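Local structure of major Capsid Protein VP1 (Chimpanzee polyomavirus Bob, 6Y9I) at residues A[21-26]-A[278-283]; A[88-93]-A[286-291]; A[131-136]-A[257-262]; A[143-148]-A[185-190]. The protein forms the pentameric building blocks of the polyomavirus outer capsid and, as in related viruses, probably recognises glycan receptors on host cells. One frame throughout, in Å; residues are numbered along the deposited sequence.

Interaction 1 of 4, residues A[21-26]-A[278-283]; sequences EIELYL and PRYFKV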
loop_
_atom_site.group_PDB
_atom_site.type_symbol
_atom_site.label_atom_id
_atom_site.label_comp_id
_atom_site.label_asym_id
_atom_site.label_seq_id
_atom_site.Cartn_x
_atom_site.Cartn_y
_atom_site.Cartn_z
ATOM N N GLU A 21 -13.096 -20.032 26.595
ATOM C CA GLU A 21 -12.074 -19.103 26.067
ATOM C C GLU A 21 -10.725 -19.582 26.586
ATOM O O GLU A 21 -10.654 -19.908 27.771
ATOM C CB GLU A 21 -12.433 -17.720 26.591
ATOM C CG GLU A 21 -11.702 -16.569 25.955
ATOM C CD GLU A 21 -12.124 -15.261 26.616
ATOM O OE1 GLU A 21 -11.536 -14.880 27.672
ATOM O OE2 GLU A 21 -13.077 -14.659 26.118
ATOM N N ILE A 22 -9.701 -19.667 25.743
ATOM C CA ILE A 22 -8.348 -20.024 26.238
ATOM C C ILE A 22 -7.398 -18.928 25.750
ATOM O O ILE A 22 -7.668 -18.327 24.726
ATOM C CB ILE A 22 -7.930 -21.451 25.840
ATOM C CG1 ILE A 22 -7.627 -21.560 24.352
ATOM C CG2 ILE A 22 -8.962 -22.479 26.288
ATOM C CD1 ILE A 22 -6.178 -21.233 24.016
ATOM N N GLU A 23 -6.383 -18.630 26.533
ATOM C CA GLU A 23 -5.403 -17.575 26.187
ATOM C C GLU A 23 -4.002 -18.144 26.427
ATOM O O GLU A 23 -3.842 -18.984 27.317
ATOM C CB GLU A 23 -5.799 -16.261 26.862
ATOM C CG GLU A 23 -5.444 -16.121 28.326
ATOM C CD GLU A 23 -5.767 -14.742 28.900
ATOM O OE1 GLU A 23 -5.432 -14.520 30.090
ATOM O OE2 GLU A 23 -6.330 -13.876 28.153
ATOM N N LEU A 24 -3.057 -17.793 25.560
ATOM C CA LEU A 24 -1.645 -18.176 25.734
ATOM C C LEU A 24 -0.752 -17.287 24.875
ATOM O O LEU A 24 -1.258 -16.555 23.990
ATOM C CB LEU A 24 -1.433 -19.649 25.409
ATOM C CG LEU A 24 -1.521 -20.051 23.940
ATOM C CD1 LEU A 24 -0.670 -21.282 23.713
ATOM C CD2 LEU A 24 -2.959 -20.300 23.528
ATOM N N TYR A 25 0.525 -17.313 25.217
ATOM C CA TYR A 25 1.619 -16.650 24.480
ATOM C C TYR A 25 2.457 -17.738 23.853
ATOM O O TYR A 25 2.641 -18.790 24.525
ATOM C CB TYR A 25 2.497 -15.822 25.409
ATOM C CG TYR A 25 2.053 -14.399 25.547
ATOM C CD1 TYR A 25 2.147 -13.531 24.473
ATOM C CD2 TYR A 25 1.557 -13.915 26.745
ATOM C CE1 TYR A 25 1.767 -12.208 24.589
ATOM C CE2 TYR A 25 1.159 -12.596 26.874
ATOM C CZ TYR A 25 1.278 -11.738 25.793
ATOM O OH TYR A 25 0.912 -10.428 25.894
ATOM N N LEU A 26 2.900 -17.518 22.617
ATOM C CA LEU A 26 4.050 -18.261 22.045
ATOM C C LEU A 26 5.226 -17.296 21.977
ATOM O O LEU A 26 5.120 -16.223 21.325
ATOM C CB LEU A 26 3.701 -18.846 20.678
ATOM C CG LEU A 26 2.610 -19.918 20.691
ATOM C CD1 LEU A 26 2.260 -20.355 19.276
ATOM C CD2 LEU A 26 3.035 -21.121 21.525
ATOM N N PRO A 278 7.043 -12.131 20.638
ATOM C CA PRO A 278 6.013 -13.046 21.120
ATOM C C PRO A 278 4.635 -12.705 20.539
ATOM O O PRO A 278 4.349 -11.519 20.254
ATOM C CB PRO A 278 6.012 -12.846 22.640
ATOM C CG PRO A 278 6.713 -11.529 22.897
ATOM C CD PRO A 278 7.559 -11.234 21.683
ATOM N N ARG A 279 3.815 -13.739 20.392
ATOM C CA ARG A 279 2.440 -13.661 19.866
ATOM C C ARG A 279 1.460 -14.144 20.953
ATOM O O ARG A 279 1.611 -15.246 21.539
ATOM C CB ARG A 279 2.269 -14.452 18.565
ATOM C CG ARG A 279 0.842 -14.394 18.031
ATOM C CD ARG A 279 0.672 -15.023 16.665
ATOM N NE ARG A 279 1.250 -14.213 15.585
ATOM C CZ ARG A 279 0.656 -13.184 15.013
ATOM N NH1 ARG A 279 -0.557 -12.809 15.396
ATOM N NH2 ARG A 279 1.257 -12.550 14.022
ATOM N N TYR A 280 0.466 -13.322 21.228
ATOM C CA TYR A 280 -0.667 -13.674 22.103
ATOM C C TYR A 280 -1.802 -14.275 21.273
ATOM O O TYR A 280 -2.099 -13.771 20.166
ATOM C CB TYR A 280 -1.150 -12.417 22.807
ATOM C CG TYR A 280 -2.412 -12.615 23.586
ATOM C CD1 TYR A 280 -2.387 -13.126 24.876
ATOM C CD2 TYR A 280 -3.617 -12.237 23.037
ATOM C CE1 TYR A 280 -3.565 -13.305 25.578
ATOM C CE2 TYR A 280 -4.797 -12.384 23.737
ATOM C CZ TYR A 280 -4.756 -12.890 25.019
ATOM O OH TYR A 280 -5.939 -13.015 25.654
ATOM N N PHE A 281 -2.544 -15.196 21.881
ATOM C CA PHE A 281 -3.767 -15.800 21.307
ATOM C C PHE A 281 -4.865 -15.822 22.369
ATOM O O PHE A 281 -4.605 -16.247 23.522
ATOM C CB PHE A 281 -3.537 -17.262 20.924
ATOM C CG PHE A 281 -2.578 -17.515 19.795
ATOM C CD1 PHE A 281 -1.208 -17.468 20.011
ATOM C CD2 PHE A 281 -3.045 -17.876 18.536
ATOM C CE1 PHE A 281 -0.330 -17.741 18.980
ATOM C CE2 PHE A 281 -2.155 -18.165 17.507
ATOM C CZ PHE A 281 -0.808 -18.087 17.739
ATOM N N LYS A 282 -6.057 -15.394 21.995
ATOM C CA LYS A 282 -7.291 -15.682 22.758
ATOM C C LYS A 282 -8.246 -16.350 21.786
ATOM O O LYS A 282 -8.614 -15.712 20.778
ATOM C CB LYS A 282 -7.891 -14.410 23.349
ATOM C CG LYS A 282 -9.145 -14.615 24.186
ATOM C CD LYS A 282 -9.931 -13.332 24.439
ATOM C CE LYS A 282 -9.080 -12.093 24.648
ATOM N NZ LYS A 282 -9.864 -10.972 25.219
ATOM N N VAL A 283 -8.610 -17.592 22.069
ATOM C CA VAL A 283 -9.448 -18.404 21.161
ATOM C C VAL A 283 -10.765 -18.665 21.884
ATOM O O VAL A 283 -10.729 -19.114 23.043
ATOM C CB VAL A 283 -8.731 -19.716 20.780
ATOM C CG1 VAL A 283 -9.584 -20.556 19.839
ATOM C CG2 VAL A 283 -7.372 -19.454 20.177
HETATM O O HOH W 1 -12.255 -12.077 26.593
HETATM O O HOH W 2 -10.143 -12.445 28.092
#

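Interaction 2 of 4, residues A[88-93]-A[286-291]; sequences MWEAVS and RKRAVK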
loop_
_atom_site.group_PDB
_atom_site.type_symbol
_atom_site.label_atom_id
_atom_site.label_comp_id
_atom_site.label_asym_id
_atom_site.label_seq_id
_atom_site.Cartn_x
_atom_site.Cartn_y
_atom_site.Cartn_z
ATOM N N MET A 88 -17.507 -32.235 20.633
ATOM C CA MET A 88 -16.124 -31.704 20.499
ATOM C C MET A 88 -16.162 -30.186 20.646
ATOM O O MET A 88 -17.183 -29.540 20.298
ATOM C CB MET A 88 -15.488 -32.047 19.149
ATOM C CG MET A 88 -15.292 -33.523 18.926
ATOM S SD MET A 88 -14.747 -33.855 17.249
ATOM C CE MET A 88 -12.974 -33.762 17.480
ATOM N N TRP A 89 -15.083 -29.635 21.181
ATOM C CA TRP A 89 -14.811 -28.184 21.127
ATOM C C TRP A 89 -14.592 -27.769 19.677
ATOM O O TRP A 89 -13.841 -28.433 18.976
ATOM C CB TRP A 89 -13.634 -27.841 22.013
ATOM C CG TRP A 89 -13.969 -27.942 23.466
ATOM C CD1 TRP A 89 -13.465 -28.832 24.368
ATOM C CD2 TRP A 89 -14.877 -27.092 24.185
ATOM N NE1 TRP A 89 -13.992 -28.594 25.611
ATOM C CE2 TRP A 89 -14.852 -27.523 25.531
ATOM C CE3 TRP A 89 -15.698 -26.006 23.825
ATOM C CZ2 TRP A 89 -15.633 -26.918 26.511
ATOM C CZ3 TRP A 89 -16.454 -25.403 24.804
ATOM C CH2 TRP A 89 -16.431 -25.860 26.122
ATOM N N GLU A 90 -15.263 -26.690 19.267
ATOM C CA GLU A 90 -15.134 -26.079 17.926
ATOM C C GLU A 90 -14.555 -24.677 18.101
ATOM O O GLU A 90 -15.219 -23.852 18.737
ATOM C CB GLU A 90 -16.500 -26.047 17.251
ATOM C CG GLU A 90 -16.504 -25.479 15.864
ATOM C CD GLU A 90 -17.903 -25.187 15.351
ATOM O OE1 GLU A 90 -18.878 -25.451 16.090
ATOM O OE2 GLU A 90 -18.023 -24.687 14.202
ATOM N N ALA A 91 -13.358 -24.426 17.569
ATOM C CA ALA A 91 -12.750 -23.073 17.586
ATOM C C ALA A 91 -13.506 -22.160 16.599
ATOM O O ALA A 91 -13.587 -22.470 15.386
ATOM C CB ALA A 91 -11.267 -23.145 17.303
ATOM N N VAL A 92 -14.060 -21.056 17.100
ATOM C CA VAL A 92 -14.966 -20.182 16.299
ATOM C C VAL A 92 -14.237 -18.896 15.894
ATOM O O VAL A 92 -14.432 -18.419 14.756
ATOM C CB VAL A 92 -16.302 -19.911 17.024
ATOM C CG1 VAL A 92 -17.087 -21.200 17.232
ATOM C CG2 VAL A 92 -16.132 -19.188 18.342
ATOM N N SER A 93 -13.416 -18.345 16.773
ATOM C CA SER A 93 -12.796 -17.028 16.517
ATOM C C SER A 93 -11.591 -16.868 17.429
ATOM O O SER A 93 -11.497 -17.555 18.478
ATOM C CB SER A 93 -13.808 -15.900 16.702
ATOM O OG SER A 93 -14.148 -15.778 18.062
ATOM N N ARG A 286 -16.839 -23.218 21.162
ATOM C CA ARG A 286 -18.219 -23.653 21.515
ATOM C C ARG A 286 -18.324 -25.174 21.349
ATOM O O ARG A 286 -17.529 -25.782 20.593
ATOM C CB ARG A 286 -19.256 -22.918 20.666
ATOM C CG ARG A 286 -19.234 -23.318 19.204
ATOM C CD ARG A 286 -20.180 -22.521 18.337
ATOM N NE ARG A 286 -19.961 -22.881 16.943
ATOM C CZ ARG A 286 -20.300 -22.128 15.912
ATOM N NH1 ARG A 286 -20.953 -20.991 16.109
ATOM N NH2 ARG A 286 -20.017 -22.521 14.683
ATOM N N LYS A 287 -19.271 -25.766 22.057
ATOM C CA LYS A 287 -19.525 -27.219 22.004
ATOM C C LYS A 287 -20.246 -27.499 20.687
ATOM O O LYS A 287 -21.196 -26.766 20.377
ATOM C CB LYS A 287 -20.331 -27.657 23.224
ATOM C CG LYS A 287 -19.590 -27.558 24.540
ATOM C CD LYS A 287 -20.477 -27.926 25.685
ATOM C CE LYS A 287 -19.777 -27.889 27.024
ATOM N NZ LYS A 287 -20.790 -27.943 28.102
ATOM N N ARG A 288 -19.758 -28.477 19.935
ATOM C CA ARG A 288 -20.373 -28.971 18.675
ATOM C C ARG A 288 -20.705 -30.459 18.838
ATOM O O ARG A 288 -19.820 -31.249 19.278
ATOM C CB ARG A 288 -19.424 -28.728 17.498
ATOM C CG ARG A 288 -19.860 -29.350 16.181
ATOM C CD ARG A 288 -21.004 -28.652 15.479
ATOM N NE ARG A 288 -20.577 -27.382 14.923
ATOM C CZ ARG A 288 -21.129 -26.796 13.870
ATOM N NH1 ARG A 288 -22.165 -27.364 13.268
ATOM N NH2 ARG A 288 -20.633 -25.657 13.414
ATOM N N ALA A 289 -21.927 -30.843 18.487
ATOM C CA ALA A 289 -22.338 -32.267 18.458
ATOM C C ALA A 289 -21.730 -32.912 17.211
ATOM O O ALA A 289 -21.684 -32.275 16.147
ATOM C CB ALA A 289 -23.848 -32.412 18.503
ATOM N N VAL A 290 -21.243 -34.140 17.371
ATOM C CA VAL A 290 -20.637 -34.968 16.295
ATOM C C VAL A 290 -21.170 -36.396 16.457
ATOM O O VAL A 290 -21.628 -36.730 17.579
ATOM C CB VAL A 290 -19.097 -34.904 16.351
ATOM C CG1 VAL A 290 -18.584 -33.490 16.073
ATOM C CG2 VAL A 290 -18.539 -35.433 17.671
ATOM N N LYS A 291 -21.124 -37.179 15.382
ATOM C CA LYS A 291 -21.360 -38.653 15.397
ATOM C C LYS A 291 -20.098 -39.324 14.850
ATOM O O LYS A 291 -19.645 -38.894 13.772
ATOM C CB LYS A 291 -22.602 -39.023 14.571
#

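Interaction 3 of 4, residues A[131-136]-A[257-262]; sequences NYHMFA and AADICG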
loop_
_atom_site.group_PDB
_atom_site.type_symbol
_atom_site.label_atom_id
_atom_site.label_comp_id
_atom_site.label_asym_id
_atom_site.label_seq_id
_atom_site.Cartn_x
_atom_site.Cartn_y
_atom_site.Cartn_z
ATOM N N ASN A 131 10.053 -9.535 6.995
ATOM C CA ASN A 131 8.951 -9.686 7.956
ATOM C C ASN A 131 8.194 -10.923 7.502
ATOM O O ASN A 131 7.805 -10.975 6.297
ATOM C CB ASN A 131 8.078 -8.422 8.000
ATOM C CG ASN A 131 8.466 -7.503 9.134
ATOM O OD1 ASN A 131 7.715 -7.366 10.110
ATOM N ND2 ASN A 131 9.658 -6.918 9.037
ATOM N N TYR A 132 8.091 -11.918 8.382
ATOM C CA TYR A 132 7.347 -13.162 8.096
ATOM C C TYR A 132 6.467 -13.392 9.306
ATOM O O TYR A 132 6.978 -13.513 10.424
ATOM C CB TYR A 132 8.274 -14.337 7.807
ATOM C CG TYR A 132 7.594 -15.636 7.473
ATOM C CD1 TYR A 132 7.185 -16.502 8.484
ATOM C CD2 TYR A 132 7.413 -16.045 6.160
ATOM C CE1 TYR A 132 6.569 -17.713 8.199
ATOM C CE2 TYR A 132 6.799 -17.253 5.870
ATOM C CZ TYR A 132 6.383 -18.091 6.890
ATOM O OH TYR A 132 5.757 -19.264 6.636
ATOM N N HIS A 133 5.173 -13.336 9.091
ATOM C CA HIS A 133 4.161 -13.336 10.160
ATOM C C HIS A 133 3.135 -14.392 9.795
ATOM O O HIS A 133 2.575 -14.338 8.704
ATOM C CB HIS A 133 3.575 -11.934 10.370
ATOM C CG HIS A 133 4.614 -10.939 10.787
ATOM N ND1 HIS A 133 5.122 -10.908 12.064
ATOM C CD2 HIS A 133 5.286 -9.991 10.090
ATOM C CE1 HIS A 133 6.028 -9.952 12.168
ATOM N NE2 HIS A 133 6.143 -9.376 10.973
ATOM N N MET A 134 2.927 -15.334 10.698
ATOM C CA MET A 134 1.937 -16.407 10.478
ATOM C C MET A 134 1.388 -16.778 11.848
ATOM O O MET A 134 2.107 -16.725 12.842
ATOM C CB MET A 134 2.544 -17.629 9.787
ATOM C CG MET A 134 1.470 -18.589 9.294
ATOM S SD MET A 134 1.701 -20.338 9.773
ATOM C CE MET A 134 2.242 -20.163 11.472
ATOM N N PHE A 135 0.115 -17.073 11.893
ATOM C CA PHE A 135 -0.527 -17.672 13.079
ATOM C C PHE A 135 -1.519 -18.700 12.525
ATOM O O PHE A 135 -1.998 -18.571 11.354
ATOM C CB PHE A 135 -1.094 -16.577 13.986
ATOM C CG PHE A 135 -2.381 -15.965 13.503
ATOM C CD1 PHE A 135 -3.600 -16.521 13.864
ATOM C CD2 PHE A 135 -2.379 -14.830 12.702
ATOM C CE1 PHE A 135 -4.787 -15.965 13.414
ATOM C CE2 PHE A 135 -3.568 -14.266 12.263
ATOM C CZ PHE A 135 -4.769 -14.835 12.631
ATOM N N ALA A 136 -1.734 -19.750 13.294
ATOM C CA ALA A 136 -2.644 -20.850 12.944
ATOM C C ALA A 136 -3.334 -21.327 14.217
ATOM O O ALA A 136 -2.734 -21.308 15.321
ATOM C CB ALA A 136 -1.909 -21.976 12.255
ATOM N N ALA A 257 2.740 -20.284 15.420
ATOM C CA ALA A 257 3.134 -18.910 15.055
ATOM C C ALA A 257 4.562 -18.875 14.517
ATOM O O ALA A 257 5.398 -19.745 14.825
ATOM C CB ALA A 257 2.969 -17.981 16.232
ATOM N N ALA A 258 4.818 -17.847 13.726
ATOM C CA ALA A 258 6.161 -17.378 13.322
ATOM C C ALA A 258 6.079 -15.865 13.152
ATOM O O ALA A 258 5.197 -15.444 12.437
ATOM C CB ALA A 258 6.588 -18.053 12.057
ATOM N N ASP A 259 6.902 -15.100 13.857
ATOM C CA ASP A 259 6.881 -13.631 13.720
ATOM C C ASP A 259 8.301 -13.112 13.652
ATOM O O ASP A 259 8.761 -12.613 14.670
ATOM C CB ASP A 259 6.113 -12.995 14.865
ATOM C CG ASP A 259 4.637 -13.291 14.732
ATOM O OD1 ASP A 259 4.024 -12.714 13.807
ATOM O OD2 ASP A 259 4.129 -14.148 15.519
ATOM N N ILE A 260 8.918 -13.192 12.471
ATOM C CA ILE A 260 10.193 -12.485 12.186
ATOM C C ILE A 260 9.853 -11.012 11.896
ATOM O O ILE A 260 9.123 -10.750 10.924
ATOM C CB ILE A 260 10.937 -13.135 11.015
ATOM C CG1 ILE A 260 11.254 -14.608 11.306
ATOM C CG2 ILE A 260 12.186 -12.321 10.700
ATOM C CD1 ILE A 260 11.899 -15.293 10.137
ATOM N N CYS A 261 10.352 -10.089 12.711
ATOM C CA CYS A 261 10.022 -8.638 12.636
ATOM C C CYS A 261 11.103 -7.887 11.863
ATOM O O CYS A 261 10.901 -6.725 11.552
ATOM C CB CYS A 261 9.780 -8.102 14.036
ATOM S SG CYS A 261 8.308 -8.862 14.782
ATOM N N GLY A 262 12.207 -8.557 11.518
ATOM C CA GLY A 262 13.299 -7.978 10.721
ATOM C C GLY A 262 14.622 -8.516 11.204
ATOM O O GLY A 262 14.616 -9.556 11.882
#

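Interaction 4 of 4, residues A[143-148]-A[185-190]; sequences DLQGIE and PKAKAR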
loop_
_atom_site.group_PDB
_atom_site.type_symbol
_atom_site.label_atom_id
_atom_site.label_comp_id
_atom_site.label_asym_id
_atom_site.label_seq_id
_atom_site.Cartn_x
_atom_site.Cartn_y
_atom_site.Cartn_z
ATOM N N ASP A 143 -0.192 -29.068 9.451
ATOM C CA ASP A 143 0.459 -29.776 8.322
ATOM C C ASP A 143 1.455 -28.824 7.657
ATOM O O ASP A 143 1.066 -27.668 7.316
ATOM C CB ASP A 143 -0.591 -30.319 7.358
ATOM C CG ASP A 143 -1.497 -31.358 8.012
ATOM O OD1 ASP A 143 -0.971 -32.427 8.394
ATOM O OD2 ASP A 143 -2.726 -31.110 8.105
ATOM N N LEU A 144 2.699 -29.281 7.494
ATOM C CA LEU A 144 3.772 -28.530 6.806
ATOM C C LEU A 144 4.227 -29.254 5.544
ATOM O O LEU A 144 4.323 -30.517 5.542
ATOM C CB LEU A 144 4.972 -28.349 7.735
ATOM C CG LEU A 144 4.686 -27.727 9.090
ATOM C CD1 LEU A 144 5.885 -27.886 10.009
ATOM C CD2 LEU A 144 4.299 -26.263 8.944
ATOM N N GLN A 145 4.593 -28.455 4.550
ATOM C CA GLN A 145 5.282 -28.886 3.311
ATOM C C GLN A 145 6.694 -28.298 3.292
ATOM O O GLN A 145 6.870 -27.101 3.596
ATOM C CB GLN A 145 4.506 -28.379 2.093
ATOM C CG GLN A 145 5.290 -28.472 0.790
ATOM C CD GLN A 145 5.385 -29.899 0.323
ATOM O OE1 GLN A 145 4.397 -30.627 0.365
ATOM N NE2 GLN A 145 6.598 -30.320 -0.034
ATOM N N GLY A 146 7.658 -29.103 2.849
ATOM C CA GLY A 146 9.076 -28.761 2.805
ATOM C C GLY A 146 9.485 -28.266 1.454
ATOM O O GLY A 146 8.875 -28.636 0.446
ATOM N N ILE A 147 10.493 -27.411 1.479
ATOM C CA ILE A 147 11.188 -26.872 0.298
ATOM C C ILE A 147 12.603 -26.466 0.739
ATOM O O ILE A 147 12.880 -26.397 1.971
ATOM C CB ILE A 147 10.360 -25.697 -0.242
ATOM C CG1 ILE A 147 10.702 -25.379 -1.696
ATOM C CG2 ILE A 147 10.521 -24.484 0.661
ATOM C CD1 ILE A 147 9.982 -24.191 -2.218
ATOM N N GLU A 148 13.485 -26.258 -0.227
ATOM C CA GLU A 148 14.819 -25.650 -0.018
ATOM C C GLU A 148 14.957 -24.534 -1.053
ATOM O O GLU A 148 14.563 -24.783 -2.216
ATOM C CB GLU A 148 15.939 -26.681 -0.195
ATOM C CG GLU A 148 15.923 -27.802 0.823
ATOM C CD GLU A 148 16.350 -27.364 2.202
ATOM O OE1 GLU A 148 17.081 -26.346 2.312
ATOM O OE2 GLU A 148 15.979 -28.049 3.161
ATOM N N PRO A 185 6.278 -34.073 -2.970
ATOM C CA PRO A 185 5.152 -34.521 -2.150
ATOM C C PRO A 185 5.561 -35.273 -0.873
ATOM O O PRO A 185 4.891 -35.160 0.121
ATOM C CB PRO A 185 4.379 -35.467 -3.084
ATOM C CG PRO A 185 4.723 -35.024 -4.487
ATOM C CD PRO A 185 6.109 -34.418 -4.400
ATOM N N LYS A 186 6.670 -36.012 -0.895
ATOM C CA LYS A 186 7.096 -36.801 0.287
ATOM C C LYS A 186 7.578 -35.884 1.418
ATOM O O LYS A 186 7.542 -36.332 2.565
ATOM C CB LYS A 186 8.167 -37.825 -0.103
ATOM C CG LYS A 186 8.294 -38.970 0.893
ATOM N N ALA A 187 7.972 -34.634 1.148
ATOM C CA ALA A 187 8.547 -33.749 2.187
ATOM C C ALA A 187 7.395 -33.073 2.958
ATOM O O ALA A 187 7.099 -31.883 2.714
ATOM C CB ALA A 187 9.516 -32.760 1.558
ATOM N N LYS A 188 6.732 -33.851 3.812
ATOM C CA LYS A 188 5.556 -33.426 4.613
ATOM C C LYS A 188 5.802 -33.778 6.078
ATOM O O LYS A 188 6.407 -34.818 6.376
ATOM C CB LYS A 188 4.277 -34.056 4.054
ATOM C CG LYS A 188 3.811 -33.440 2.740
ATOM C CD LYS A 188 2.423 -33.880 2.290
ATOM C CE LYS A 188 2.206 -33.785 0.801
ATOM N NZ LYS A 188 1.965 -32.401 0.348
ATOM N N ALA A 189 5.368 -32.907 6.973
ATOM C CA ALA A 189 5.487 -33.126 8.417
ATOM C C ALA A 189 4.363 -32.390 9.132
ATOM O O ALA A 189 3.706 -31.521 8.535
ATOM C CB ALA A 189 6.839 -32.700 8.925
ATOM N N ARG A 190 4.209 -32.708 10.403
ATOM C CA ARG A 190 3.247 -32.027 11.282
ATOM C C ARG A 190 4.038 -31.197 12.269
ATOM O O ARG A 190 5.087 -31.670 12.754
ATOM C CB ARG A 190 2.360 -33.075 11.939
ATOM C CG ARG A 190 1.284 -33.570 10.990
ATOM C CD ARG A 190 0.022 -33.944 11.718
ATOM N NE ARG A 190 -1.119 -33.535 10.939
ATOM C CZ ARG A 190 -2.364 -33.683 11.330
ATOM N NH1 ARG A 190 -2.631 -34.244 12.502
ATOM N NH2 ARG A 190 -3.331 -33.271 10.532
#

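Interaction 1 of 4, residues A[21-26]-A[278-283]
Tyr-280 carries its ring carbon CG anti to the backbone N (chi1 172°), whereas Tyr-25 keeps CG beside its own N; these settings bring the two rings together on the Glu-23 face of the sheet, where they meet edge to face. The edge of Tyr-280 is directed at the face of Tyr-25, with ring planes at 64° and centroids 5.4 Å apart. The join is close, Tyr-25 CE1 lying 3.4 Å from Tyr-280 CB. At the other end of the Tyr-280 ring, OH donates to Glu-23 OE2 over 2.7 Å, meeting that oxygen on its anti side but 32° out of the carboxylate plane. Farther along this face, the side chains of Glu-21 and Lys-282 cross at a slant, Glu-21 CD 3.6 Å from Lys-282 CD, and two waters bridge the carboxylate to NZ, one by a weak bond at the amine. The opposite face is apolar: Leu-24 CD2 rests on Phe-281 CB at 4.0 Å, and Leu-26 CD1 reaches Phe-281 CE1 at 3.7 Å. Between the two faces, paired backbone hydrogen bonds join Ile-22/Val-283, Leu-24/Phe-281 and Leu-26/Arg-279. Strand 272-291 is flanked on its other edge by strand 87-98. Ile-22, Leu-24 and Val-283 pack on strand 252-265 in the interior of the jelly-roll sandwich, Leu-24 also on strand 68-73, while Tyr-25 and Tyr-280 pack on Pro-206 and Ser-207 of a neighbouring subunit.

Interaction 2 of 4, residues A[88-93]-A[286-291]
Met-88 begins the pairing with two backbone hydrogen bonds to Arg-288, and its side chain runs at about a right angle to that of Val-290, with CG 4.0 Å from Val-290 CG2. Trp-89 turns to the other side of the sheet, where Lys-287 lies alongside it: Lys-287 CG sits over the six-membered ring, 4.1 Å from its centroid, in a CH-pi contact. The polar ends of this pair leave the contact, Trp-89 NE1 for Pro-75 O and Lys-287 NZ for Asp-17 O. Glu-90 is the polar centre. Its extended chain, with CG anti to the backbone N (chi1 -179°), projects between two arginines, each gripping the carboxylate side-on through NE and NH2. OE1 receives Arg-288 NE at 2.8 Å and Arg-286 NE at 2.9 Å, from opposite faces of the carboxylate plane. OE2 is likewise met from both faces, by Arg-288 NH2 at 2.9 Å and Arg-286 NH2 at 3.0 Å, and Gly-245 N adds a further bond. Val-92 then lays CG1 over one face of the Arg-286 guanidinium, 3.3 Å from NE, just where Val-92 and Ser-93 form a classic beta bulge opposite Thr-284. Four bonds from two arginines, two on each oxygen and from opposite faces, fix the rotation of a buried carboxylate and probably favour its ionised form.

Interaction 3 of 4, residues A[131-136]-A[257-262]
The two strands run antiparallel at 160°, their axes 4.6 Å apart at closest approach, with Tyr-132 opposite Ile-260 and Met-134 opposite Ala-258 as the hydrogen-bonded pairs. Between them His-133 faces Asp-259. With CG beside the backbone N (chi1 -61°), the imidazole leans across to its partner, and ND1 donates to Asp-259 OD1 at 2.7 Å, in the ring plane and on the anti lone pair. NE2 donates in the same plane to Asn-131 OD1 at 2.7 Å. Held at both nitrogens, the ring cannot easily turn, an arrangement consistent with a protonated ring. The Asn-131 amide extends the chain of polar contacts through a weak bond from ND2 to Cys-261 O at 2.8 Å, while Cys-261 SG stands at the imidazole edge, 3.6 Å from CE1. On the reverse face the Tyr-132 ring presents its edge to Ala-258 CB, and its hydroxyl bonds to that of Tyr-67. Strand 212-219 pairs with the outer edge of 131-136, Phe-135 stacking on Phe-215; Asp-259 OD1 also takes a salt bridge from Arg-279 of strand 272-291, and Tyr-132 meets Phe-230 of a neighbouring subunit.

Interaction 4 of 4, residues A[143-148]-A[185-190]
Arg-190 runs alongside Asp-143, pointing the same way, and stays near one oxygen along much of its length. From CB the chain passes to CG, which is 3.6 Å from Asp-143 OD1, and to CD, 3.8 Å from the same atom. NE then donates to OD1 at 2.8 Å, nearly straight at 169°; the oxygen lies in the guanidinium plane but is itself approached from above the carboxylate plane. At the tip NH2 adds only weak bonds, 3.3 Å to OD1 and 3.3 Å to OD2, and turns to a stronger partner in Glu-140. Farther along the strand Gln-145 bends at chi2 (74°), sending OE1 to Lys-188 NZ at 3.0 Å, with NZ in line with the amide C=O. Gln-145 NE2 curls back to Gly-146 O at 2.9 Å and also bonds Val-184 O. Backbone bonds join Leu-144 to Ala-189, and Gly-146 N reaches Ala-187 O at 2.8 Å, Ala-187 being the centre of an inverse gamma turn. The amide of Gln-145 is thus fixed at both ends. Lys-188 NZ has its salt bridge with Asp-205 and Arg-190 is shared between Asp-143 and Glu-140, so the positive charges on this edge strand of the small three-stranded sheet are probably largely balanced.

Overall arrangement
Interactions 1 and 2 use successive parts of strand 272-291, which pairs with strand 8-26 in the first and strand 87-98 in the second; their centres are 19 Å apart and they meet where Val-283 CG1 packs 4.0 Å from Ala-91 CB. Interaction 3 lies in the same curled sheet, its centre 15 Å from that of interaction 1, to which it is tied by Arg-279 NH2 and Asp-259 OD1 at 2.8 Å. Interaction 4 belongs to a separate small sheet, its nearest atoms about 7 Å from interaction 3, and both touch the same neighbouring subunit. Bound magnesium ions lie about 3 Å from the Glu-23 side chain and about 8 Å from that of Gln-145.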